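Chitinase (Thermococcus chitonophagus, PDB 5XSW) probably cleaves chitin as an endochitinase, this C-terminal piece of a longer chain pairing a glycan-binding, mostly helical domain with an N-terminal beta domain. Local coordinates at residues T18-N23 / N79-I84; G30-I35 / R471-D476; A179-P184 / F205-A210; K186-G191 / T287-S292. One frame throughout, in Å; residues are numbered along the deposited sequence.

Contact 1: residues T18-N23 / N79-I84; sequences TLANKN and NTTVKI
Leu19 and Val82 form the close centre of an antiparallel pairing between strands 12-21 and 80-89. Their backbones bond both ways, Leu19 N to Val82 O at 2.8 Å and Val82 N to Leu19 O at 2.7 Å, and both links are nearly straight. On this buried face CD1 of Leu19 meets CD1 of Ile84 at 4.2 Å, the two side chains crossing at an oblique angle, with Leu70, Ile38, Phe76 and Tyr51 filling in around the two strands. Further along, Asn21 N reaches Thr80 O at 2.9 Å; the return bond, Thr80 N to Asn21 O, is longer at 3.2 Å and enters tilted from the carbonyl plane. There Asn79 and Thr80 both oppose Asn21 in a G1 beta bulge, while Asn21 OD1 closes an Asx turn on the backbone N of Asn23, and a weak bond runs from Asn79 N to Asn23 O.

The other face, carrying Thr18, Ala20, Thr81 and Lys83, is looser and largely solvent-facing. With CG2 of Thr18 set opposite its own backbone N, the methyl meets CG2 of Thr81 at 3.7 Å, and OG1 lies alongside the Lys83 chain, 3.7 Å from its CG. Ala20 CB sits 3.3 Å from Thr81 OG1. Replacing Thr18 by a glycine would probably leave the Thr81 methyl without its mate and the Lys83 chain freer to swing.

The pairing therefore probably rests on the backbone bonds and the apolar inner face, while its outer side adds short mixed side chains and the stem of a lysine.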
loop_
_atom_site.group_PDB
_atom_site.type_symbol
_atom_site.label_atom_id
_atom_site.label_comp_id
_atom_site.label_asym_id
_atom_site.label_seq_id
_atom_site.Cartn_x
_atom_site.Cartn_y
_atom_site.Cartn_z
ATOM N N THR A 18 24.798 21.622 11.475
ATOM C CA THR A 18 23.882 20.828 12.259
ATOM C C THR A 18 22.513 20.799 11.594
ATOM O O THR A 18 21.904 21.834 11.370
ATOM C CB THR A 18 23.754 21.376 13.687
ATOM O OG1 THR A 18 25.036 21.373 14.313
ATOM C CG2 THR A 18 22.808 20.531 14.499
ATOM N N LEU A 19 22.043 19.595 11.296
ATOM C CA LEU A 19 20.730 19.378 10.715
ATOM C C LEU A 19 19.903 18.638 11.741
ATOM O O LEU A 19 20.358 17.658 12.305
ATOM C CB LEU A 19 20.826 18.536 9.446
ATOM C CG LEU A 19 21.738 19.005 8.318
ATOM C CD1 LEU A 19 21.885 17.939 7.254
ATOM C CD2 LEU A 19 21.205 20.285 7.716
ATOM N N ALA A 20 18.707 19.129 12.017
ATOM C CA ALA A 20 17.865 18.471 12.998
ATOM C C ALA A 20 16.377 18.684 12.808
ATOM O O ALA A 20 15.947 19.709 12.304
ATOM C CB ALA A 20 18.264 18.912 14.390
ATOM N N ASN A 21 15.596 17.720 13.266
ATOM C CA ASN A 21 14.203 17.955 13.519
ATOM C C ASN A 21 14.162 18.169 15.009
ATOM O O ASN A 21 14.289 17.237 15.786
ATOM C CB ASN A 21 13.349 16.753 13.115
ATOM C CG ASN A 21 11.885 16.942 13.441
ATOM O OD1 ASN A 21 11.525 17.794 14.234
ATOM N ND2 ASN A 21 11.039 16.139 12.833
ATOM N N LYS A 22 13.984 19.410 15.416
ATOM C CA LYS A 22 14.042 19.712 16.840
ATOM C C LYS A 22 12.708 19.440 17.505
ATOM O O LYS A 22 12.595 19.523 18.721
ATOM C CB LYS A 22 14.426 21.179 17.067
ATOM C CG LYS A 22 15.866 21.551 16.700
ATOM C CD LYS A 22 15.981 23.074 16.434
ATOM C CE LYS A 22 17.421 23.611 16.517
ATOM N NZ LYS A 22 17.863 23.985 17.911
ATOM N N ASN A 23 11.669 19.184 16.721
ATOM C CA ASN A 23 10.368 18.896 17.337
ATOM C C ASN A 23 10.478 17.676 18.238
ATOM O O ASN A 23 11.084 16.668 17.855
ATOM C CB ASN A 23 9.292 18.684 16.264
ATOM C CG ASN A 23 9.113 19.901 15.373
ATOM O OD1 ASN A 23 9.093 19.813 14.122
ATOM N ND2 ASN A 23 8.976 21.039 15.994
ATOM N N ASN A 79 12.917 14.733 17.113
ATOM C CA ASN A 79 14.112 14.726 17.960
ATOM C C ASN A 79 15.322 14.027 17.362
ATOM O O ASN A 79 15.953 13.219 18.023
ATOM C CB ASN A 79 13.768 14.066 19.307
ATOM C CG ASN A 79 14.735 14.464 20.424
ATOM O OD1 ASN A 79 15.300 15.555 20.407
ATOM N ND2 ASN A 79 14.917 13.578 21.399
ATOM N N THR A 80 15.651 14.324 16.110
ATOM C CA THR A 80 16.742 13.626 15.429
ATOM C C THR A 80 17.770 14.709 15.023
ATOM O O THR A 80 17.368 15.739 14.510
ATOM C CB THR A 80 16.238 12.840 14.176
ATOM O OG1 THR A 80 15.378 11.762 14.592
ATOM C CG2 THR A 80 17.391 12.264 13.370
ATOM N N THR A 81 19.057 14.488 15.280
ATOM C CA THR A 81 20.072 15.480 14.910
ATOM C C THR A 81 21.181 14.822 14.143
ATOM O O THR A 81 21.551 13.681 14.439
ATOM C CB THR A 81 20.604 16.200 16.151
ATOM O OG1 THR A 81 19.523 16.902 16.751
ATOM C CG2 THR A 81 21.746 17.238 15.790
ATOM N N VAL A 82 21.685 15.508 13.109
ATOM C CA VAL A 82 22.812 14.983 12.356
ATOM C C VAL A 82 23.870 16.125 12.226
ATOM O O VAL A 82 23.526 17.239 11.852
ATOM C CB VAL A 82 22.408 14.462 10.966
ATOM C CG1 VAL A 82 23.659 14.128 10.104
ATOM C CG2 VAL A 82 21.473 13.202 11.080
ATOM N N LYS A 83 25.123 15.853 12.590
ATOM C CA LYS A 83 26.161 16.892 12.570
ATOM C C LYS A 83 27.168 16.527 11.549
ATOM O O LYS A 83 27.617 15.386 11.492
ATOM C CB LYS A 83 26.805 17.074 13.935
ATOM C CG LYS A 83 25.894 17.787 14.882
ATOM C CD LYS A 83 26.531 18.090 16.207
ATOM C CE LYS A 83 25.535 18.736 17.158
ATOM N NZ LYS A 83 25.883 18.344 18.549
ATOM N N ILE A 84 27.480 17.499 10.689
ATOM C CA ILE A 84 28.387 17.277 9.600
ATOM C C ILE A 84 29.615 18.233 9.709
ATOM O O ILE A 84 29.457 19.421 10.030
ATOM C CB ILE A 84 27.668 17.505 8.270
ATOM C CG1 ILE A 84 26.609 16.404 8.055
ATOM C CG2 ILE A 84 28.631 17.502 7.130
ATOM C CD1 ILE A 84 25.797 16.596 6.786
#

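Contact 2: residues G30-I35 / R471-D476; sequences GWCFDI and RPTGDD
Cys32 and Thr473 meet through a direct but weak polar link: OG1 of Thr473 lies 2.8 Å from Cys32 O, although its proton has another acceptor within reach. The hydroxyl is turned to the strand because it stands opposite the backbone N of Thr473 (chi1 -170°). Asp34 brings its carboxylate to the turn that follows. Its OD1 accepts a weak, bent bond from Gly474 N at 3.3 Å, and its OD2 comes within 2.7 Å of Gly474 O, a closeness consistent with a protonated acid. An alanine at Asp34 would probably leave Gly474 N without this carboxylate partner and open a gap beside the turn.

Two waters extend the polar links. One donates to Cys32 O at 2.7 Å and accepts from Arg471 NE at 2.9 Å, lying at the edge of the guanidinium in its plane; the other accepts from Asp34 N and has a weak link to Thr473 OG1.

Van der Waals contact is made by SG of Cys32, which rests 3.8 Å from CA of Gly474. The aromatic contact is to a charged group: Arg471 NH2 approaches the edge of the Phe33 ring, 3.4 Å from CE1, with ring and guanidinium planes 31° apart, and the same guanidinium makes a cation-pi contact with Tyr104.

Gly474 occupies the N-cap of helix 475-482, from which Asp476 makes a salt bridge to Lys261 of the second subunit. The arrangement is an interdomain seam: a strand of the N-terminal beta domain held, largely by polar and water-mediated links, to the turn that starts the C-terminal helix.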
loop_
_atom_site.group_PDB
_atom_site.type_symbol
_atom_site.label_atom_id
_atom_site.label_comp_id
_atom_site.label_asym_id
_atom_site.label_seq_id
_atom_site.Cartn_x
_atom_site.Cartn_y
_atom_site.Cartn_z
ATOM N N GLY A 30 5.858 18.941 10.462
ATOM C CA GLY A 30 7.184 18.729 11.015
ATOM C C GLY A 30 7.341 17.421 11.761
ATOM O O GLY A 30 8.198 17.303 12.652
ATOM N N TRP A 31 6.541 16.414 11.399
ATOM C CA TRP A 31 6.604 15.139 12.120
ATOM C C TRP A 31 7.813 14.367 11.643
ATOM O O TRP A 31 8.458 13.613 12.394
ATOM C CB TRP A 31 5.303 14.343 11.908
ATOM C CG TRP A 31 5.283 12.972 12.539
ATOM C CD1 TRP A 31 4.937 12.661 13.838
ATOM C CD2 TRP A 31 5.620 11.722 11.903
ATOM N NE1 TRP A 31 5.061 11.301 14.038
ATOM C CE2 TRP A 31 5.471 10.708 12.872
ATOM C CE3 TRP A 31 6.059 11.370 10.621
ATOM C CZ2 TRP A 31 5.717 9.374 12.590
ATOM C CZ3 TRP A 31 6.321 10.039 10.348
ATOM C CH2 TRP A 31 6.149 9.056 11.341
ATOM N N CYS A 32 8.113 14.545 10.358
ATOM C CA CYS A 32 9.286 13.971 9.735
ATOM C C CYS A 32 9.718 14.935 8.610
ATOM O O CYS A 32 8.865 15.516 7.888
ATOM C CB CYS A 32 9.005 12.571 9.130
ATOM S SG CYS A 32 10.435 11.674 8.721
ATOM N N PHE A 33 11.026 15.099 8.477
ATOM C CA PHE A 33 11.605 15.792 7.308
ATOM C C PHE A 33 12.376 14.809 6.493
ATOM O O PHE A 33 13.263 14.117 7.004
ATOM C CB PHE A 33 12.536 16.979 7.756
ATOM C CG PHE A 33 11.822 18.014 8.557
ATOM C CD1 PHE A 33 10.991 18.942 7.941
ATOM C CD2 PHE A 33 11.955 18.060 9.930
ATOM C CE1 PHE A 33 10.317 19.915 8.691
ATOM C CE2 PHE A 33 11.270 19.013 10.698
ATOM C CZ PHE A 33 10.443 19.931 10.083
ATOM N N ASP A 34 12.081 14.737 5.203
ATOM C CA ASP A 34 12.836 13.887 4.311
ATOM C C ASP A 34 13.735 14.794 3.451
ATOM O O ASP A 34 13.217 15.599 2.682
ATOM C CB ASP A 34 11.926 13.069 3.379
ATOM C CG ASP A 34 11.215 11.915 4.100
ATOM O OD1 ASP A 34 11.423 11.771 5.318
ATOM O OD2 ASP A 34 10.463 11.189 3.408
ATOM N N ILE A 35 15.044 14.636 3.585
ATOM C CA ILE A 35 15.991 15.534 2.869
ATOM C C ILE A 35 16.543 14.896 1.627
ATOM O O ILE A 35 17.204 13.859 1.686
ATOM C CB ILE A 35 17.124 15.950 3.841
ATOM C CG1 ILE A 35 16.467 16.765 4.987
ATOM C CG2 ILE A 35 18.188 16.769 3.074
ATOM C CD1 ILE A 35 17.436 17.351 5.958
ATOM N N ARG A 471 3.768 18.465 3.172
ATOM C CA ARG A 471 4.619 17.589 2.355
ATOM C C ARG A 471 4.341 16.102 2.657
ATOM O O ARG A 471 4.147 15.746 3.826
ATOM C CB ARG A 471 6.107 17.846 2.620
ATOM C CG ARG A 471 6.537 19.330 2.436
ATOM C CD ARG A 471 8.078 19.481 2.667
ATOM N NE ARG A 471 8.233 19.476 4.095
ATOM C CZ ARG A 471 8.099 20.547 4.854
ATOM N NH1 ARG A 471 7.933 21.739 4.305
ATOM N NH2 ARG A 471 8.167 20.423 6.161
ATOM N N PRO A 472 4.334 15.262 1.616
ATOM C CA PRO A 472 4.463 13.816 1.828
ATOM C C PRO A 472 5.796 13.580 2.510
ATOM O O PRO A 472 6.785 14.283 2.209
ATOM C CB PRO A 472 4.456 13.221 0.405
ATOM C CG PRO A 472 4.937 14.426 -0.500
ATOM C CD PRO A 472 4.392 15.640 0.188
ATOM N N THR A 473 5.856 12.616 3.424
ATOM C CA THR A 473 7.078 12.455 4.202
ATOM C C THR A 473 7.152 11.065 4.850
ATOM O O THR A 473 6.236 10.255 4.646
ATOM C CB THR A 473 7.168 13.590 5.288
ATOM O OG1 THR A 473 8.463 13.582 5.901
ATOM C CG2 THR A 473 6.076 13.441 6.346
ATOM N N GLY A 474 8.241 10.787 5.588
ATOM C CA GLY A 474 8.421 9.517 6.293
ATOM C C GLY A 474 9.289 8.532 5.538
ATOM O O GLY A 474 9.711 8.790 4.402
ATOM N N ASP A 475 9.520 7.365 6.133
ATOM C CA ASP A 475 10.514 6.434 5.578
ATOM C C ASP A 475 10.146 5.881 4.227
ATOM O O ASP A 475 10.987 5.817 3.327
ATOM C CB ASP A 475 10.746 5.231 6.528
ATOM C CG ASP A 475 11.487 5.609 7.777
ATOM O OD1 ASP A 475 11.062 6.509 8.500
ATOM O OD2 ASP A 475 12.525 5.011 8.044
ATOM N N ASP A 476 8.897 5.416 4.083
ATOM C CA ASP A 476 8.470 4.845 2.804
ATOM C C ASP A 476 8.599 5.917 1.665
ATOM O O ASP A 476 9.019 5.611 0.602
ATOM C CB ASP A 476 6.996 4.370 2.859
ATOM C CG ASP A 476 6.792 3.135 3.821
ATOM O OD1 ASP A 476 7.768 2.403 3.956
ATOM O OD2 ASP A 476 5.696 2.965 4.418
HETATM O O HOH W 1 8.088 17.205 5.916
HETATM O O HOH W 2 9.909 16.245 4.167
#

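Contact 3: residues A179-P184 / F205-A210; sequences ARMWVP and FLMALA
Met181, at the end of the short strand 179-181, and Met207, on helix 203-214, make the nearest backbone approach, their CA atoms 7.8 Å apart. No hydrogen bond spans that separation; the two methionine side chains and one valine bridge it. The residues after Met181 run on in an extended loop past the same part of the helix.

Met181 folds back through successive bends of like sign (chi2 -56°, chi3 -63°), and its methyl arrives against the helix backbone, with CE 3.6 Å from Met207 O and 4.2 Å from Met207 CB. That carbonyl is also held by the hydroxyl of Thr217. Met207 answers with a similarly bent chain that sends its own methyl across to the loop: CE lies 3.4 Å from Trp182 O and 3.8 Å from CG2 of Val183. The valine and methionine side chains cross at about a right angle, SD passing 4.1 Å from the same CG2. Each methyl thus abuts a carbonyl oxygen of the other segment, and the two bent methionine chains make the join between strand and helix.

Strand 179-181 is the middle member of a small antiparallel sheet, between 168-169 and 218-219. Helix 186-199 packs against both sides of the contact, Ala189 touching Val183 and Leu192 touching Met207, while Met385 and Thr382 of helix 374-386 meet Met207 and Ala208.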
loop_
_atom_site.group_PDB
_atom_site.type_symbol
_atom_site.label_atom_id
_atom_site.label_comp_id
_atom_site.label_asym_id
_atom_site.label_seq_id
_atom_site.Cartn_x
_atom_site.Cartn_y
_atom_site.Cartn_z
ATOM N N ALA A 179 -25.190 7.873 -20.611
ATOM C CA ALA A 179 -25.289 8.021 -19.163
ATOM C C ALA A 179 -25.671 9.467 -18.822
ATOM O O ALA A 179 -25.688 10.323 -19.688
ATOM C CB ALA A 179 -23.939 7.635 -18.491
ATOM N N ARG A 180 -25.966 9.711 -17.554
ATOM C CA ARG A 180 -26.159 11.076 -17.062
ATOM C C ARG A 180 -25.461 11.225 -15.743
ATOM O O ARG A 180 -25.644 10.396 -14.848
ATOM C CB ARG A 180 -27.662 11.349 -16.918
ATOM C CG ARG A 180 -28.036 12.620 -16.158
ATOM C CD ARG A 180 -29.626 12.692 -16.021
ATOM N NE ARG A 180 -29.961 13.880 -15.222
ATOM C CZ ARG A 180 -31.142 14.483 -15.249
ATOM N NH1 ARG A 180 -32.114 14.010 -16.022
ATOM N NH2 ARG A 180 -31.322 15.557 -14.502
ATOM N N MET A 181 -24.668 12.275 -15.591
ATOM C CA MET A 181 -23.958 12.478 -14.314
ATOM C C MET A 181 -24.933 12.915 -13.232
ATOM O O MET A 181 -25.882 13.662 -13.523
ATOM C CB MET A 181 -22.849 13.534 -14.506
ATOM C CG MET A 181 -21.901 13.196 -15.666
ATOM S SD MET A 181 -21.100 11.526 -15.498
ATOM C CE MET A 181 -20.138 11.723 -13.988
ATOM N N TRP A 182 -24.717 12.462 -12.002
ATOM C CA TRP A 182 -25.561 12.882 -10.874
ATOM C C TRP A 182 -24.731 12.802 -9.613
ATOM O O TRP A 182 -23.727 12.059 -9.519
ATOM C CB TRP A 182 -26.868 12.032 -10.751
ATOM C CG TRP A 182 -26.735 10.802 -9.903
ATOM C CD1 TRP A 182 -25.827 9.775 -10.094
ATOM C CD2 TRP A 182 -27.518 10.437 -8.780
ATOM N NE1 TRP A 182 -26.017 8.799 -9.147
ATOM C CE2 TRP A 182 -27.058 9.173 -8.338
ATOM C CE3 TRP A 182 -28.601 11.049 -8.095
ATOM C CZ2 TRP A 182 -27.601 8.523 -7.233
ATOM C CZ3 TRP A 182 -29.131 10.390 -6.976
ATOM C CH2 TRP A 182 -28.629 9.149 -6.562
ATOM N N VAL A 183 -25.111 13.625 -8.658
ATOM C CA VAL A 183 -24.442 13.709 -7.384
ATOM C C VAL A 183 -25.318 12.938 -6.387
ATOM O O VAL A 183 -26.448 13.365 -6.117
ATOM C CB VAL A 183 -24.283 15.184 -6.940
ATOM C CG1 VAL A 183 -23.835 15.229 -5.473
ATOM C CG2 VAL A 183 -23.262 15.939 -7.904
ATOM N N PRO A 184 -24.822 11.805 -5.833
ATOM C CA PRO A 184 -25.714 10.992 -4.972
ATOM C C PRO A 184 -26.282 11.707 -3.744
ATOM O O PRO A 184 -27.416 11.455 -3.377
ATOM C CB PRO A 184 -24.789 9.832 -4.509
ATOM C CG PRO A 184 -23.831 9.662 -5.701
ATOM C CD PRO A 184 -23.553 11.104 -6.141
ATOM N N PHE A 205 -13.512 16.145 -12.463
ATOM C CA PHE A 205 -12.555 15.043 -12.696
ATOM C C PHE A 205 -12.892 13.898 -11.680
ATOM O O PHE A 205 -12.939 12.738 -12.056
ATOM C CB PHE A 205 -11.120 15.509 -12.504
ATOM C CG PHE A 205 -10.125 14.370 -12.640
ATOM C CD1 PHE A 205 -9.761 13.945 -13.905
ATOM C CD2 PHE A 205 -9.648 13.686 -11.504
ATOM C CE1 PHE A 205 -8.886 12.848 -14.089
ATOM C CE2 PHE A 205 -8.773 12.567 -11.658
ATOM C CZ PHE A 205 -8.400 12.170 -12.966
ATOM N N LEU A 206 -13.086 14.237 -10.404
ATOM C CA LEU A 206 -13.439 13.178 -9.390
ATOM C C LEU A 206 -14.769 12.535 -9.734
ATOM O O LEU A 206 -14.954 11.327 -9.556
ATOM C CB LEU A 206 -13.511 13.748 -7.947
ATOM C CG LEU A 206 -12.120 14.116 -7.391
ATOM C CD1 LEU A 206 -12.173 14.694 -5.982
ATOM C CD2 LEU A 206 -11.174 12.849 -7.343
ATOM N N MET A 207 -15.679 13.312 -10.308
ATOM C CA MET A 207 -17.002 12.798 -10.733
ATOM C C MET A 207 -16.835 11.759 -11.860
ATOM O O MET A 207 -17.441 10.656 -11.864
ATOM C CB MET A 207 -17.911 13.952 -11.220
ATOM C CG MET A 207 -18.456 14.825 -10.083
ATOM S SD MET A 207 -19.901 14.079 -9.215
ATOM C CE MET A 207 -21.169 14.040 -10.493
ATOM N N ALA A 208 -16.003 12.130 -12.812
ATOM C CA ALA A 208 -15.734 11.304 -13.961
ATOM C C ALA A 208 -15.050 10.014 -13.495
ATOM O O ALA A 208 -15.339 8.928 -14.009
ATOM C CB ALA A 208 -14.785 12.044 -14.951
ATOM N N LEU A 209 -14.137 10.175 -12.538
ATOM C CA LEU A 209 -13.338 9.052 -12.080
ATOM C C LEU A 209 -14.286 8.046 -11.383
ATOM O O LEU A 209 -14.241 6.852 -11.659
ATOM C CB LEU A 209 -12.247 9.516 -11.117
ATOM C CG LEU A 209 -11.333 8.354 -10.583
ATOM C CD1 LEU A 209 -10.619 7.545 -11.723
ATOM C CD2 LEU A 209 -10.299 8.926 -9.619
ATOM N N ALA A 210 -15.169 8.532 -10.504
ATOM C CA ALA A 210 -16.075 7.605 -9.801
ATOM C C ALA A 210 -17.019 6.914 -10.793
ATOM O O ALA A 210 -17.441 5.760 -10.574
ATOM C CB ALA A 210 -16.894 8.346 -8.713
#

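Contact 4: residues K186-G191 / T287-S292; sequences KYFAMG and TAWITS
Phe188 and Trp289 bring together helices 186-199 and 288-311, whose short segments run in nearly the same direction, 19° apart, with axes 7.4 Å from each other at the closest. Spacing this small is reached where backbone meets backbone: CA of Phe188 points its hydrogen at Trp289 O, 3.3 Å away, and Gly191 lies beside Ile290, its CA 4.0 Å from Ile290 O. A side chain on Gly191 would run into that oxygen.

The aromatic pair sits to one side of this meeting. Phe188 carries its ring opposite the backbone N (chi1 175°), and Trp289 turns an edge of its indole toward the face of that ring in an offset edge-to-face arrangement, with the planes at 74° and the centroid of its six-membered ring 5.9 Å from that of Phe188. CE3 of the indole lies 3.9 Å from Phe188 CB, while Trp289 O approaches the rim of the phenyl ring, 3.5 Å from CD1. At its far end the indole NE1 makes weak bonds to Asp283 O and Ser281 O.

Ile290 packs along the first turn of the partner helix, its CG1 3.8 Å from Tyr187 CB and 3.6 Å from Tyr187 O. The tyrosine ring leads away from this contact to its hydroxyl's partner, Asp401.

No hydrogen bond crosses between the segments, and Trp289 O is buried with no hydrogen-bond partner in the model. The CA-H and ring-edge hydrogens of Phe188 are then likely to offer it the little electrostatic compensation it receives, in an interface otherwise made by apolar and aromatic fit.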
loop_
_atom_site.group_PDB
_atom_site.type_symbol
_atom_site.label_atom_id
_atom_site.label_comp_id
_atom_site.label_asym_id
_atom_site.label_seq_id
_atom_site.Cartn_x
_atom_site.Cartn_y
_atom_site.Cartn_z
ATOM N N LYS A 186 -25.616 15.377 -0.780
ATOM C CA LYS A 186 -24.954 16.652 -0.579
ATOM C C LYS A 186 -23.736 16.473 0.277
ATOM O O LYS A 186 -22.879 17.362 0.298
ATOM C CB LYS A 186 -25.949 17.640 0.086
ATOM C CG LYS A 186 -26.345 17.166 1.495
ATOM C CD LYS A 186 -27.333 18.179 2.156
ATOM C CE LYS A 186 -28.713 18.181 1.556
ATOM N NZ LYS A 186 -29.646 18.831 2.561
ATOM N N TYR A 187 -23.659 15.383 1.064
ATOM C CA TYR A 187 -22.473 15.226 1.915
ATOM C C TYR A 187 -21.278 14.861 1.025
ATOM O O TYR A 187 -20.163 15.341 1.209
ATOM C CB TYR A 187 -22.697 14.172 3.025
ATOM C CG TYR A 187 -23.929 14.542 3.803
ATOM C CD1 TYR A 187 -23.967 15.724 4.533
ATOM C CD2 TYR A 187 -25.084 13.756 3.747
ATOM C CE1 TYR A 187 -25.137 16.108 5.213
ATOM C CE2 TYR A 187 -26.247 14.141 4.407
ATOM C CZ TYR A 187 -26.254 15.310 5.155
ATOM O OH TYR A 187 -27.409 15.698 5.804
ATOM N N PHE A 188 -21.548 14.002 0.065
ATOM C CA PHE A 188 -20.575 13.698 -0.988
ATOM C C PHE A 188 -20.175 14.984 -1.732
ATOM O O PHE A 188 -18.974 15.226 -2.008
ATOM C CB PHE A 188 -21.176 12.685 -1.993
ATOM C CG PHE A 188 -20.251 12.407 -3.188
ATOM C CD1 PHE A 188 -19.031 11.754 -2.997
ATOM C CD2 PHE A 188 -20.612 12.781 -4.462
ATOM C CE1 PHE A 188 -18.157 11.481 -4.131
ATOM C CE2 PHE A 188 -19.751 12.546 -5.572
ATOM C CZ PHE A 188 -18.532 11.876 -5.369
ATOM N N ALA A 189 -21.174 15.808 -2.068
ATOM C CA ALA A 189 -20.859 17.082 -2.771
ATOM C C ALA A 189 -19.939 17.949 -1.891
ATOM O O ALA A 189 -18.958 18.565 -2.368
ATOM C CB ALA A 189 -22.168 17.861 -3.135
ATOM N N MET A 190 -20.226 18.016 -0.589
ATOM C CA MET A 190 -19.323 18.787 0.270
ATOM C C MET A 190 -17.911 18.200 0.342
ATOM O O MET A 190 -16.945 18.942 0.476
ATOM C CB MET A 190 -19.903 18.939 1.705
ATOM C CG MET A 190 -21.123 19.882 1.687
ATOM S SD MET A 190 -21.730 20.168 3.397
ATOM C CE MET A 190 -22.639 18.735 3.611
ATOM N N GLY A 191 -17.777 16.870 0.289
ATOM C CA GLY A 191 -16.443 16.275 0.248
ATOM C C GLY A 191 -15.697 16.640 -1.041
ATOM O O GLY A 191 -14.494 16.901 -0.980
ATOM N N THR A 287 -20.427 8.007 6.616
ATOM C CA THR A 287 -19.394 9.043 6.645
ATOM C C THR A 287 -18.432 8.894 5.476
ATOM O O THR A 287 -17.728 9.858 5.116
ATOM C CB THR A 287 -18.577 9.032 7.976
ATOM O OG1 THR A 287 -17.933 7.751 8.177
ATOM C CG2 THR A 287 -19.538 9.428 9.193
ATOM N N ALA A 288 -18.383 7.703 4.868
ATOM C CA ALA A 288 -17.484 7.506 3.699
ATOM C C ALA A 288 -17.950 8.357 2.491
ATOM O O ALA A 288 -17.204 8.555 1.549
ATOM C CB ALA A 288 -17.419 5.978 3.337
ATOM N N TRP A 289 -19.189 8.853 2.492
ATOM C CA TRP A 289 -19.588 9.770 1.414
ATOM C C TRP A 289 -18.718 11.053 1.477
ATOM O O TRP A 289 -18.452 11.693 0.481
ATOM C CB TRP A 289 -21.056 10.151 1.529
ATOM C CG TRP A 289 -21.997 9.022 1.018
ATOM C CD1 TRP A 289 -22.935 8.317 1.767
ATOM C CD2 TRP A 289 -22.063 8.526 -0.293
ATOM N NE1 TRP A 289 -23.560 7.389 0.949
ATOM C CE2 TRP A 289 -23.072 7.532 -0.328
ATOM C CE3 TRP A 289 -21.373 8.840 -1.494
ATOM C CZ2 TRP A 289 -23.401 6.837 -1.494
ATOM C CZ3 TRP A 289 -21.724 8.153 -2.674
ATOM C CH2 TRP A 289 -22.731 7.160 -2.662
ATOM N N ILE A 290 -18.283 11.410 2.663
ATOM C CA ILE A 290 -17.441 12.581 2.821
ATOM C C ILE A 290 -15.966 12.214 2.702
ATOM O O ILE A 290 -15.203 12.879 1.990
ATOM C CB ILE A 290 -17.696 13.239 4.199
ATOM C CG1 ILE A 290 -19.102 13.826 4.243
ATOM C CG2 ILE A 290 -16.610 14.269 4.519
ATOM C CD1 ILE A 290 -19.571 14.265 5.742
ATOM N N THR A 291 -15.529 11.173 3.414
ATOM C CA THR A 291 -14.108 10.867 3.408
ATOM C C THR A 291 -13.607 10.323 2.062
ATOM O O THR A 291 -12.453 10.589 1.711
ATOM C CB THR A 291 -13.698 9.850 4.520
ATOM O OG1 THR A 291 -14.505 8.660 4.449
ATOM C CG2 THR A 291 -13.868 10.498 5.910
ATOM N N SER A 292 -14.440 9.613 1.304
ATOM C CA SER A 292 -13.880 8.894 0.157
ATOM C C SER A 292 -13.418 9.846 -0.998
ATOM O O SER A 292 -12.382 9.601 -1.581
ATOM C CB SER A 292 -14.838 7.822 -0.399
ATOM O OG SER A 292 -16.065 8.276 -0.952
#

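In the fold
The four contacts form two pairs. Contacts 1 and 2, their centres 14 Å apart, join at Asn21, whose ND2 probably bonds to Gly30 O and whose CG touches the Phe33 ring. Contacts 3 and 4, with centres 13 Å apart, share one core: Val183 and Met207 pack on Phe188, and Pro184 on the Trp289 indole. Between the pairs, the nearest atoms of contacts 2 and 4 are about 17 Å apart, and the centres of contacts 1 and 3 about 47 Å. The bound glycan lies nearer the second pair: the side chain of Ala208 in contact 3 is about 12 Å from a bound N-acetylglucosamine, and helix 203-214 also carries the pocket residues Lys212, Glu213 and Asn214.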